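Local coordinates for protein cytochrome P450 monooxygenase (Rhodococcus sp. ECU0066, PDB 6KBH) that probably acts as a self-sufficient monooxygenase, passing electrons from flavin mononucleotide through a [2Fe-2S] cluster to a heme that activates oxygen, at residues A537-R542 / G584-T589; T615-L620 / V633-E638. One frame throughout, in Å; residues are numbered along the deposited sequence.

Contact 1 (A537-R542 / G584-T589); sequences AVLHDR and GGIGIT. With FMN (flavin mononucleotide), chain B.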
ATOM      1  N   ALA A 537     -28.358   8.762  -0.874  1.00 94.93           N
ATOM      2  CA  ALA A 537     -29.520   8.534  -1.732  1.00 88.01           C
ATOM      3  C   ALA A 537     -29.048   8.225  -3.150  1.00 87.16           C
ATOM      4  O   ALA A 537     -28.977   9.123  -3.986  1.00101.13           O
ATOM      5  CB  ALA A 537     -30.460   9.735  -1.701  1.00 89.11           C
ATOM      6  N   VAL A 538     -28.770   6.957  -3.439  1.00 88.26           N
ATOM      7  CA  VAL A 538     -28.170   6.588  -4.718  1.00 94.65           C
ATOM      8  C   VAL A 538     -29.239   6.500  -5.802  1.00 96.70           C
ATOM      9  O   VAL A 538     -30.339   5.981  -5.580  1.00 95.65           O
ATOM     10  CB  VAL A 538     -27.400   5.263  -4.585  1.00 97.10           C
ATOM     11  CG1 VAL A 538     -28.332   4.162  -4.128  1.00100.71           C
ATOM     12  CG2 VAL A 538     -26.727   4.898  -5.902  1.00 94.21           C
ATOM     13  N   LEU A 539     -28.914   7.017  -6.986  1.00 99.21           N
ATOM     14  CA  LEU A 539     -29.773   6.926  -8.159  1.00 94.00           C
ATOM     15  C   LEU A 539     -29.318   5.780  -9.056  1.00 97.23           C
ATOM     16  O   LEU A 539     -28.117   5.563  -9.245  1.00 92.87           O
ATOM     17  CB  LEU A 539     -29.763   8.243  -8.946  1.00 88.32           C
ATOM     18  CG  LEU A 539     -30.066   8.208 -10.451  1.00 92.79           C
ATOM     19  CD1 LEU A 539     -31.510   7.806 -10.720  1.00 97.94           C
ATOM     20  CD2 LEU A 539     -29.752   9.542 -11.115  1.00 89.35           C
ATOM     21  N   HIS A 540     -30.286   5.042  -9.601  1.00105.04           N
ATOM     22  CA  HIS A 540     -30.012   4.029 -10.620  1.00100.02           C
ATOM     23  C   HIS A 540     -29.692   4.752 -11.913  1.00105.19           C
ATOM     24  O   HIS A 540     -30.595   5.176 -12.638  1.00110.03           O
ATOM     25  CB  HIS A 540     -31.204   3.098 -10.815  1.00 97.05           C
ATOM     26  CG  HIS A 540     -30.836   1.720 -11.277  1.00 91.53           C
ATOM     27  ND1 HIS A 540     -29.956   1.490 -12.313  1.00100.85           N
ATOM     28  CD2 HIS A 540     -31.253   0.501 -10.861  1.00 93.32           C
ATOM     29  CE1 HIS A 540     -29.836   0.187 -12.504  1.00 91.91           C
ATOM     30  NE2 HIS A 540     -30.611  -0.435 -11.635  1.00 90.92           N
ATOM     31  N   ASP A 541     -28.410   4.916 -12.201  1.00102.08           N
ATOM     32  CA  ASP A 541     -28.028   5.471 -13.487  1.00109.64           C
ATOM     33  C   ASP A 541     -28.502   4.533 -14.589  1.00117.02           C
ATOM     34  O   ASP A 541     -28.141   3.349 -14.605  1.00109.78           O
ATOM     35  CB  ASP A 541     -26.514   5.667 -13.547  1.00106.41           C
ATOM     36  CG  ASP A 541     -26.102   6.701 -14.575  1.00112.58           C
ATOM     37  OD1 ASP A 541     -26.991   7.229 -15.279  1.00114.89           O
ATOM     38  OD2 ASP A 541     -24.890   6.984 -14.678  1.00111.29           O
ATOM     39  N   ARG A 542     -29.349   5.057 -15.487  1.00112.76           N
ATOM     40  CA  ARG A 542     -29.867   4.227 -16.570  1.00112.53           C
ATOM     41  C   ARG A 542     -28.732   3.653 -17.408  1.00114.19           C
ATOM     42  O   ARG A 542     -28.816   2.517 -17.887  1.00114.25           O
ATOM     43  CB  ARG A 542     -30.828   5.028 -17.457  1.00121.08           C
ATOM     44  CG  ARG A 542     -31.711   6.028 -16.735  1.00129.80           C
ATOM     45  CD  ARG A 542     -31.853   7.270 -17.586  1.00126.32           C
ATOM     46  NE  ARG A 542     -30.547   7.670 -18.097  1.00134.01           N
ATOM     47  CZ  ARG A 542     -30.341   8.694 -18.914  1.00135.97           C
ATOM     48  NH1 ARG A 542     -31.362   9.436 -19.319  1.00130.43           N
ATOM     49  NH2 ARG A 542     -29.112   8.970 -19.327  1.00135.80           N
ATOM     50  N   GLY A 584     -30.296  19.991  -9.795  1.00 95.43           N
ATOM     51  CA  GLY A 584     -30.902  19.203 -10.849  1.00107.14           C
ATOM     52  C   GLY A 584     -30.780  17.711 -10.621  1.00107.32           C
ATOM     53  O   GLY A 584     -29.673  17.194 -10.438  1.00101.58           O
ATOM     54  N   GLY A 585     -31.908  17.009 -10.635  1.00105.46           N
ATOM     55  CA  GLY A 585     -31.864  15.568 -10.447  1.00102.85           C
ATOM     56  C   GLY A 585     -31.367  15.211  -9.062  1.00103.44           C
ATOM     57  O   GLY A 585     -31.792  15.792  -8.057  1.00102.78           O
ATOM     58  N   ILE A 586     -30.439  14.251  -9.007  1.00100.35           N
ATOM     59  CA  ILE A 586     -29.917  13.766  -7.734  1.00 92.39           C
ATOM     60  C   ILE A 586     -28.903  14.721  -7.113  1.00 98.32           C
ATOM     61  O   ILE A 586     -28.497  14.527  -5.962  1.00 95.67           O
ATOM     62  CB  ILE A 586     -29.341  12.341  -7.923  1.00 88.64           C
ATOM     63  CG1 ILE A 586     -29.120  11.704  -6.562  1.00 87.84           C
ATOM     64  CG2 ILE A 586     -28.065  12.379  -8.744  1.00 90.38           C
ATOM     65  CD1 ILE A 586     -30.343  11.056  -5.986  1.00 80.73           C
ATOM     66  N   GLY A 587     -28.520  15.775  -7.825  1.00101.57           N
ATOM     67  CA  GLY A 587     -27.700  16.822  -7.239  1.00 93.17           C
ATOM     68  C   GLY A 587     -28.345  17.471  -6.027  1.00 98.83           C
ATOM     69  O   GLY A 587     -27.754  18.351  -5.397  1.00 98.89           O
ATOM     70  N   ILE A 588     -29.565  17.036  -5.695  1.00 92.24           N
ATOM     71  CA  ILE A 588     -30.267  17.533  -4.519  1.00 92.18           C
ATOM     72  C   ILE A 588     -29.577  17.093  -3.232  1.00100.43           C
ATOM     73  O   ILE A 588     -29.707  17.755  -2.195  1.00100.99           O
ATOM     74  CB  ILE A 588     -31.737  17.077  -4.559  1.00 88.78           C
ATOM     75  CG1 ILE A 588     -32.538  17.708  -3.416  1.00 94.23           C
ATOM     76  CG2 ILE A 588     -31.832  15.558  -4.511  1.00 81.48           C
ATOM     77  CD1 ILE A 588     -32.618  19.216  -3.487  1.00 90.24           C
ATOM     78  N   THR A 589     -28.828  15.987  -3.266  1.00 95.97           N
ATOM     79  CA  THR A 589     -28.291  15.428  -2.026  1.00 91.30           C
ATOM     80  C   THR A 589     -27.304  16.355  -1.321  1.00 98.09           C
ATOM     81  O   THR A 589     -27.497  16.616  -0.120  1.00103.39           O
ATOM     82  CB  THR A 589     -27.680  14.047  -2.292  1.00 93.36           C
ATOM     83  OG1 THR A 589     -27.033  14.035  -3.570  1.00 92.74           O
ATOM     84  CG2 THR A 589     -28.767  12.984  -2.265  1.00 95.82           C
TER
HETATM   85  N1  FMN B 801     -19.735  11.550  -7.624  1.00106.63           N
HETATM   86  C2  FMN B 801     -18.712  12.281  -7.155  1.00107.64           C
HETATM   87  O2  FMN B 801     -17.615  12.289  -7.802  1.00111.58           O
HETATM   88  N3  FMN B 801     -18.802  13.002  -6.030  1.00107.30           N
HETATM   89  C4  FMN B 801     -19.962  12.997  -5.342  1.00104.56           C
HETATM   90  O4  FMN B 801     -20.080  13.719  -4.202  1.00112.62           O
HETATM   91  C4A FMN B 801     -21.043  12.249  -5.807  1.00103.67           C
HETATM   92  N5  FMN B 801     -22.191  12.252  -5.111  1.00 98.03           N
HETATM   93  C5A FMN B 801     -23.219  11.526  -5.565  1.00 96.99           C
HETATM   94  C6  FMN B 801     -24.388  11.551  -4.827  1.00 91.54           C
HETATM   95  C7  FMN B 801     -25.477  10.825  -5.248  1.00 95.05           C
HETATM   96  C7M FMN B 801     -26.715  10.939  -4.325  1.00 95.25           C
HETATM   97  C8  FMN B 801     -25.420  10.062  -6.421  1.00 91.05           C
HETATM   98  C8M FMN B 801     -26.593   9.241  -6.920  1.00 76.38           C
HETATM   99  C9  FMN B 801     -24.248  10.050  -7.169  1.00 91.87           C
HETATM  100  C9A FMN B 801     -23.130  10.772  -6.740  1.00 94.17           C
HETATM  101  N10 FMN B 801     -21.975  10.776  -7.441  1.00 95.39           N
HETATM  102  C10 FMN B 801     -20.923  11.508  -6.978  1.00104.29           C
HETATM  103  C1' FMN B 801     -21.803   9.967  -8.689  1.00 93.64           C
HETATM  104  C2' FMN B 801     -21.382   8.549  -8.396  1.00101.02           C
HETATM  105  O2' FMN B 801     -20.118   8.440  -7.885  1.00 95.40           O
HETATM  106  C3' FMN B 801     -21.474   7.690  -9.631  1.00 99.96           C
HETATM  107  O3' FMN B 801     -20.733   8.179 -10.718  1.00104.56           O
HETATM  108  C4' FMN B 801     -22.945   7.467 -10.044  1.00103.12           C
HETATM  109  O4' FMN B 801     -23.877   7.142  -9.083  1.00102.38           O
HETATM  110  C5' FMN B 801     -23.083   6.277 -11.040  1.00101.05           C
HETATM  111  O5' FMN B 801     -22.290   5.092 -10.775  1.00103.68           O
HETATM  112  P   FMN B 801     -22.106   4.046 -11.931  1.00 96.66           P
HETATM  113  O1P FMN B 801     -20.854   3.240 -11.700  1.00 98.48           O
HETATM  114  O2P FMN B 801     -23.261   3.096 -11.985  1.00 99.14           O
HETATM  115  O3P FMN B 801     -22.018   4.805 -13.218  1.00112.24           O

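Contact 2 (T615-L620 / V633-E638); sequences TSMAFL and VYPGDE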
ATOM      1  N   THR A 615     -42.223  12.918  -9.816  1.00108.35           N
ATOM      2  CA  THR A 615     -42.211  11.598  -9.197  1.00106.60           C
ATOM      3  C   THR A 615     -40.786  11.143  -8.904  1.00106.44           C
ATOM      4  O   THR A 615     -40.536  10.469  -7.898  1.00110.58           O
ATOM      5  CB  THR A 615     -42.915  10.586 -10.099  1.00106.55           C
ATOM      6  OG1 THR A 615     -42.068  10.254 -11.209  1.00104.66           O
ATOM      7  CG2 THR A 615     -44.221  11.158 -10.628  1.00115.06           C
ATOM      8  N   SER A 616     -39.843  11.496  -9.779  1.00109.58           N
ATOM      9  CA  SER A 616     -38.452  11.082  -9.668  1.00103.42           C
ATOM     10  C   SER A 616     -37.572  12.154  -9.037  1.00 97.62           C
ATOM     11  O   SER A 616     -36.348  12.118  -9.200  1.00 94.18           O
ATOM     12  CB  SER A 616     -37.909  10.699 -11.045  1.00103.93           C
ATOM     13  OG  SER A 616     -37.843  11.831 -11.897  1.00105.06           O
ATOM     14  N   MET A 617     -38.166  13.113  -8.336  1.00100.53           N
ATOM     15  CA  MET A 617     -37.423  14.170  -7.659  1.00100.99           C
ATOM     16  C   MET A 617     -37.488  13.903  -6.162  1.00106.64           C
ATOM     17  O   MET A 617     -38.537  14.088  -5.534  1.00 97.09           O
ATOM     18  CB  MET A 617     -37.977  15.548  -8.011  1.00104.95           C
ATOM     19  CG  MET A 617     -37.180  16.259  -9.094  1.00107.56           C
ATOM     20  SD  MET A 617     -38.150  17.455 -10.033  1.00116.64           S
ATOM     21  CE  MET A 617     -38.727  18.544  -8.738  1.00104.57           C
ATOM     22  N   ALA A 618     -36.365  13.464  -5.600  1.00108.94           N
ATOM     23  CA  ALA A 618     -36.303  13.090  -4.199  1.00 98.25           C
ATOM     24  C   ALA A 618     -36.252  14.325  -3.308  1.00 93.22           C
ATOM     25  O   ALA A 618     -35.766  15.388  -3.705  1.00 92.42           O
ATOM     26  CB  ALA A 618     -35.082  12.209  -3.934  1.00 96.37           C
ATOM     27  N   PHE A 619     -36.787  14.170  -2.097  1.00 98.54           N
ATOM     28  CA  PHE A 619     -36.742  15.122  -0.989  1.00 99.42           C
ATOM     29  C   PHE A 619     -37.699  16.295  -1.147  1.00104.96           C
ATOM     30  O   PHE A 619     -37.636  17.216  -0.328  1.00111.48           O
ATOM     31  CB  PHE A 619     -35.330  15.668  -0.750  1.00 97.67           C
ATOM     32  CG  PHE A 619     -34.352  14.627  -0.295  1.00103.87           C
ATOM     33  CD1 PHE A 619     -34.528  13.982   0.919  1.00107.81           C
ATOM     34  CD2 PHE A 619     -33.263  14.286  -1.078  1.00 95.61           C
ATOM     35  CE1 PHE A 619     -33.632  13.019   1.345  1.00 98.87           C
ATOM     36  CE2 PHE A 619     -32.363  13.323  -0.657  1.00 98.89           C
ATOM     37  CZ  PHE A 619     -32.549  12.690   0.555  1.00 97.21           C
ATOM     38  N   LEU A 620     -38.576  16.302  -2.155  1.00106.31           N
ATOM     39  CA  LEU A 620     -39.619  17.324  -2.206  1.00104.27           C
ATOM     40  C   LEU A 620     -40.459  17.298  -0.937  1.00106.06           C
ATOM     41  O   LEU A 620     -40.807  18.349  -0.386  1.00100.90           O
ATOM     42  CB  LEU A 620     -40.505  17.116  -3.432  1.00 97.69           C
ATOM     43  CG  LEU A 620     -39.830  17.113  -4.801  1.00 99.02           C
ATOM     44  CD1 LEU A 620     -40.791  16.565  -5.830  1.00100.40           C
ATOM     45  CD2 LEU A 620     -39.376  18.511  -5.185  1.00 93.01           C
ATOM     46  N   VAL A 633     -39.860  24.591  -7.053  1.00121.59           N
ATOM     47  CA  VAL A 633     -39.779  23.354  -7.803  1.00118.07           C
ATOM     48  C   VAL A 633     -40.045  23.655  -9.269  1.00117.51           C
ATOM     49  O   VAL A 633     -40.780  24.587  -9.603  1.00124.98           O
ATOM     50  CB  VAL A 633     -40.828  22.415  -7.192  1.00118.87           C
ATOM     51  CG1 VAL A 633     -42.106  23.206  -7.092  1.00125.74           C
ATOM     52  CG2 VAL A 633     -41.011  21.187  -8.017  1.00114.96           C
ATOM     53  N   TYR A 634     -39.398  22.911 -10.168  1.00113.53           N
ATOM     54  CA  TYR A 634     -39.596  23.083 -11.615  1.00117.94           C
ATOM     55  C   TYR A 634     -39.488  21.738 -12.304  1.00119.20           C
ATOM     56  O   TYR A 634     -38.493  21.450 -12.991  1.00117.81           O
ATOM     57  CB  TYR A 634     -38.591  24.090 -12.203  1.00117.26           C
ATOM     58  CG  TYR A 634     -38.409  25.301 -11.349  1.00121.03           C
ATOM     59  CD1 TYR A 634     -37.561  25.271 -10.255  1.00122.92           C
ATOM     60  CD2 TYR A 634     -39.147  26.455 -11.581  1.00123.85           C
ATOM     61  CE1 TYR A 634     -37.429  26.351  -9.442  1.00125.38           C
ATOM     62  CE2 TYR A 634     -39.023  27.542 -10.763  1.00124.48           C
ATOM     63  CZ  TYR A 634     -38.149  27.473  -9.694  1.00130.70           C
ATOM     64  OH  TYR A 634     -37.969  28.551  -8.883  1.00130.71           O
ATOM     65  N   PRO A 635     -40.498  20.881 -12.138  1.00121.78           N
ATOM     66  CA  PRO A 635     -40.430  19.548 -12.740  1.00119.31           C
ATOM     67  C   PRO A 635     -40.591  19.663 -14.250  1.00121.14           C
ATOM     68  O   PRO A 635     -41.367  20.486 -14.738  1.00128.27           O
ATOM     69  CB  PRO A 635     -41.613  18.801 -12.093  1.00118.88           C
ATOM     70  CG  PRO A 635     -42.123  19.688 -10.964  1.00121.50           C
ATOM     71  CD  PRO A 635     -41.790  21.097 -11.445  1.00120.30           C
ATOM     72  N   GLY A 636     -39.800  18.885 -14.991  1.00119.40           N
ATOM     73  CA  GLY A 636     -39.826  19.002 -16.438  1.00124.34           C
ATOM     74  C   GLY A 636     -41.088  18.427 -17.058  1.00126.69           C
ATOM     75  O   GLY A 636     -41.644  19.002 -18.000  1.00129.35           O
ATOM     76  N   ASP A 637     -41.551  17.283 -16.542  1.00128.28           N
ATOM     77  CA  ASP A 637     -42.667  16.572 -17.162  1.00128.08           C
ATOM     78  C   ASP A 637     -43.910  17.447 -17.265  1.00129.12           C
ATOM     79  O   ASP A 637     -44.620  17.415 -18.275  1.00130.78           O
ATOM     80  CB  ASP A 637     -42.979  15.294 -16.379  1.00125.91           C
ATOM     81  CG  ASP A 637     -43.357  15.574 -14.936  1.00124.36           C
ATOM     82  OD1 ASP A 637     -42.929  16.616 -14.396  1.00121.45           O
ATOM     83  OD2 ASP A 637     -44.085  14.751 -14.345  1.00127.37           O
ATOM     84  N   GLU A 638     -44.198  18.238 -16.236  1.00126.65           N
ATOM     85  CA  GLU A 638     -45.376  19.098 -16.308  1.00125.84           C
ATOM     86  C   GLU A 638     -45.184  20.198 -17.335  1.00134.56           C
ATOM     87  O   GLU A 638     -46.144  20.632 -17.983  1.00131.87           O
ATOM     88  CB  GLU A 638     -45.654  19.687 -14.937  1.00125.22           C
ATOM     89  CG  GLU A 638     -45.827  18.626 -13.895  1.00127.10           C
ATOM     90  CD  GLU A 638     -45.029  18.928 -12.667  1.00130.32           C
ATOM     91  OE1 GLU A 638     -44.864  20.126 -12.359  1.00130.03           O
ATOM     92  OE2 GLU A 638     -44.534  17.973 -12.038  1.00127.77           O
TER

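Contact 1 (A537-R542 / G584-T589)
The FMN site of a ferredoxin-reductase-like module lies at this junction, where A537 and L539, just past strand 533-536 of the flavin-binding antiparallel sheet, meet I586 and T589. I586 sits in the glycine-rich turn after parallel strand 578-584, and T589 at the start of helix 588-601. Three residue pairs carry the direct contact, which buries 180 Å² in all. A537 CB meets T589 CG2 at 3.7 Å and lies 4.5 Å from I586 CD1, and the L539 and I586 side chains cross at a slant, L539 CD2 lying 4.1 Å from I586 CG2. I586 has CG1 anti to its backbone N (chi1 -166°), which carries the branch out between the loop and the flavin. Its CG1 lies off the ring plane beside the methyl-bearing edge, 3.4 Å from FMN C7M and similarly near C8M. From the same side of the ring plane comes T589, with CG2 3.6 Å from C7M. Its hydroxyl bonds to I586 O at 2.8 Å, with a C=O...OG1 angle of 168°. I586 O also accepts from T589 N, at 3.1 Å, so one carbonyl is gripped twice by the same residue, and the first turn of the helix and the T589 rotamer are fixed together. With an alanine at T589 both OG1 and CG2 are gone, which would probably leave I586 O with only the backbone half of its double grip and open a gap between A537 and the flavin methyl. S523, an FMN-binding residue, packs against T589 on the antiparallel sheet. Across the loop the leucine closes in too: L539 CB stands 3.9 Å from FMN C8M.

Contact 2 (T615-L620 / V633-E638)
T615 OG1 is gripped by two groups, D487 OD2 and S613 OG, and S613 OG also makes a weak bond to D637 OD2, so one serine links T615 to D637, the second link being weak. The contact lies inside a right-handed beta-alpha-beta crossover of the parallel sheet: 615-620 leads from strand 605-611 into helix 620-625, and V633 and P635 lie on the neighbouring edge strand 631-635. Between the two segments the joint is apolar, with 152 Å² buried and M617 contributing more of it than any other residue. The two CA pairs nearest across the contact, M617 with P635 (8.0 Å) and L620 with V633 (8.2 Å), show that side chains must span the gap. M617 does so with an extended chi2 (154°), after which chi3, at 58°, bends the chain and turns its methyl along the strand. Two different residues are thereby reached by one thioether. SD approaches the backbone side of P635, 4.1 Å from its CA, while CE slants across V633 to lie 3.6 Å from its CG2; the same CE is 4.2 Å from P635 CG at the rim of the proline ring. V633 offers CG2 because that methyl is anti to its backbone N, pointing at the loop. L620, in the first turn of the helix, shares it, so the methionine end and the leucine branch meet the valine methyl side by side, from the loop's side. Y609, on the adjoining strand, lies against both M617 and L620 and thus backs the cluster. Past the strand, E638 N makes a weak bond to D637 OD1, strongly bent at 127°, and E638 OE1 forms a salt bridge with R614. The leucine's share of the apolar patch is a single approach, L620 CD2 to V633 CG2 at 4.2 Å.

How the contacts relate
Contact 1 closes before contact 2 opens along the chain, and their centres are 12 Å apart. Both draw on the same five-stranded parallel sheet: strand 578-584 feeds the turn of contact 1, while strands 605-611 and 631-635, successively farther out, frame contact 2. Because 537-542 follows strand 533-536, contact 1 forms the seam with the flavin-binding antiparallel sheet; contact 2 packs the parallel sheet's outer edge, the M617 side chain about 13 Å from FMN. F619, at the N-cap position of helix 620-625, joins them: its CD2 lies 3.9 Å from I588 CG2. F619 thus packs on residues bordering the flavin, while M617 and L620 of the same loop pack on the edge strand.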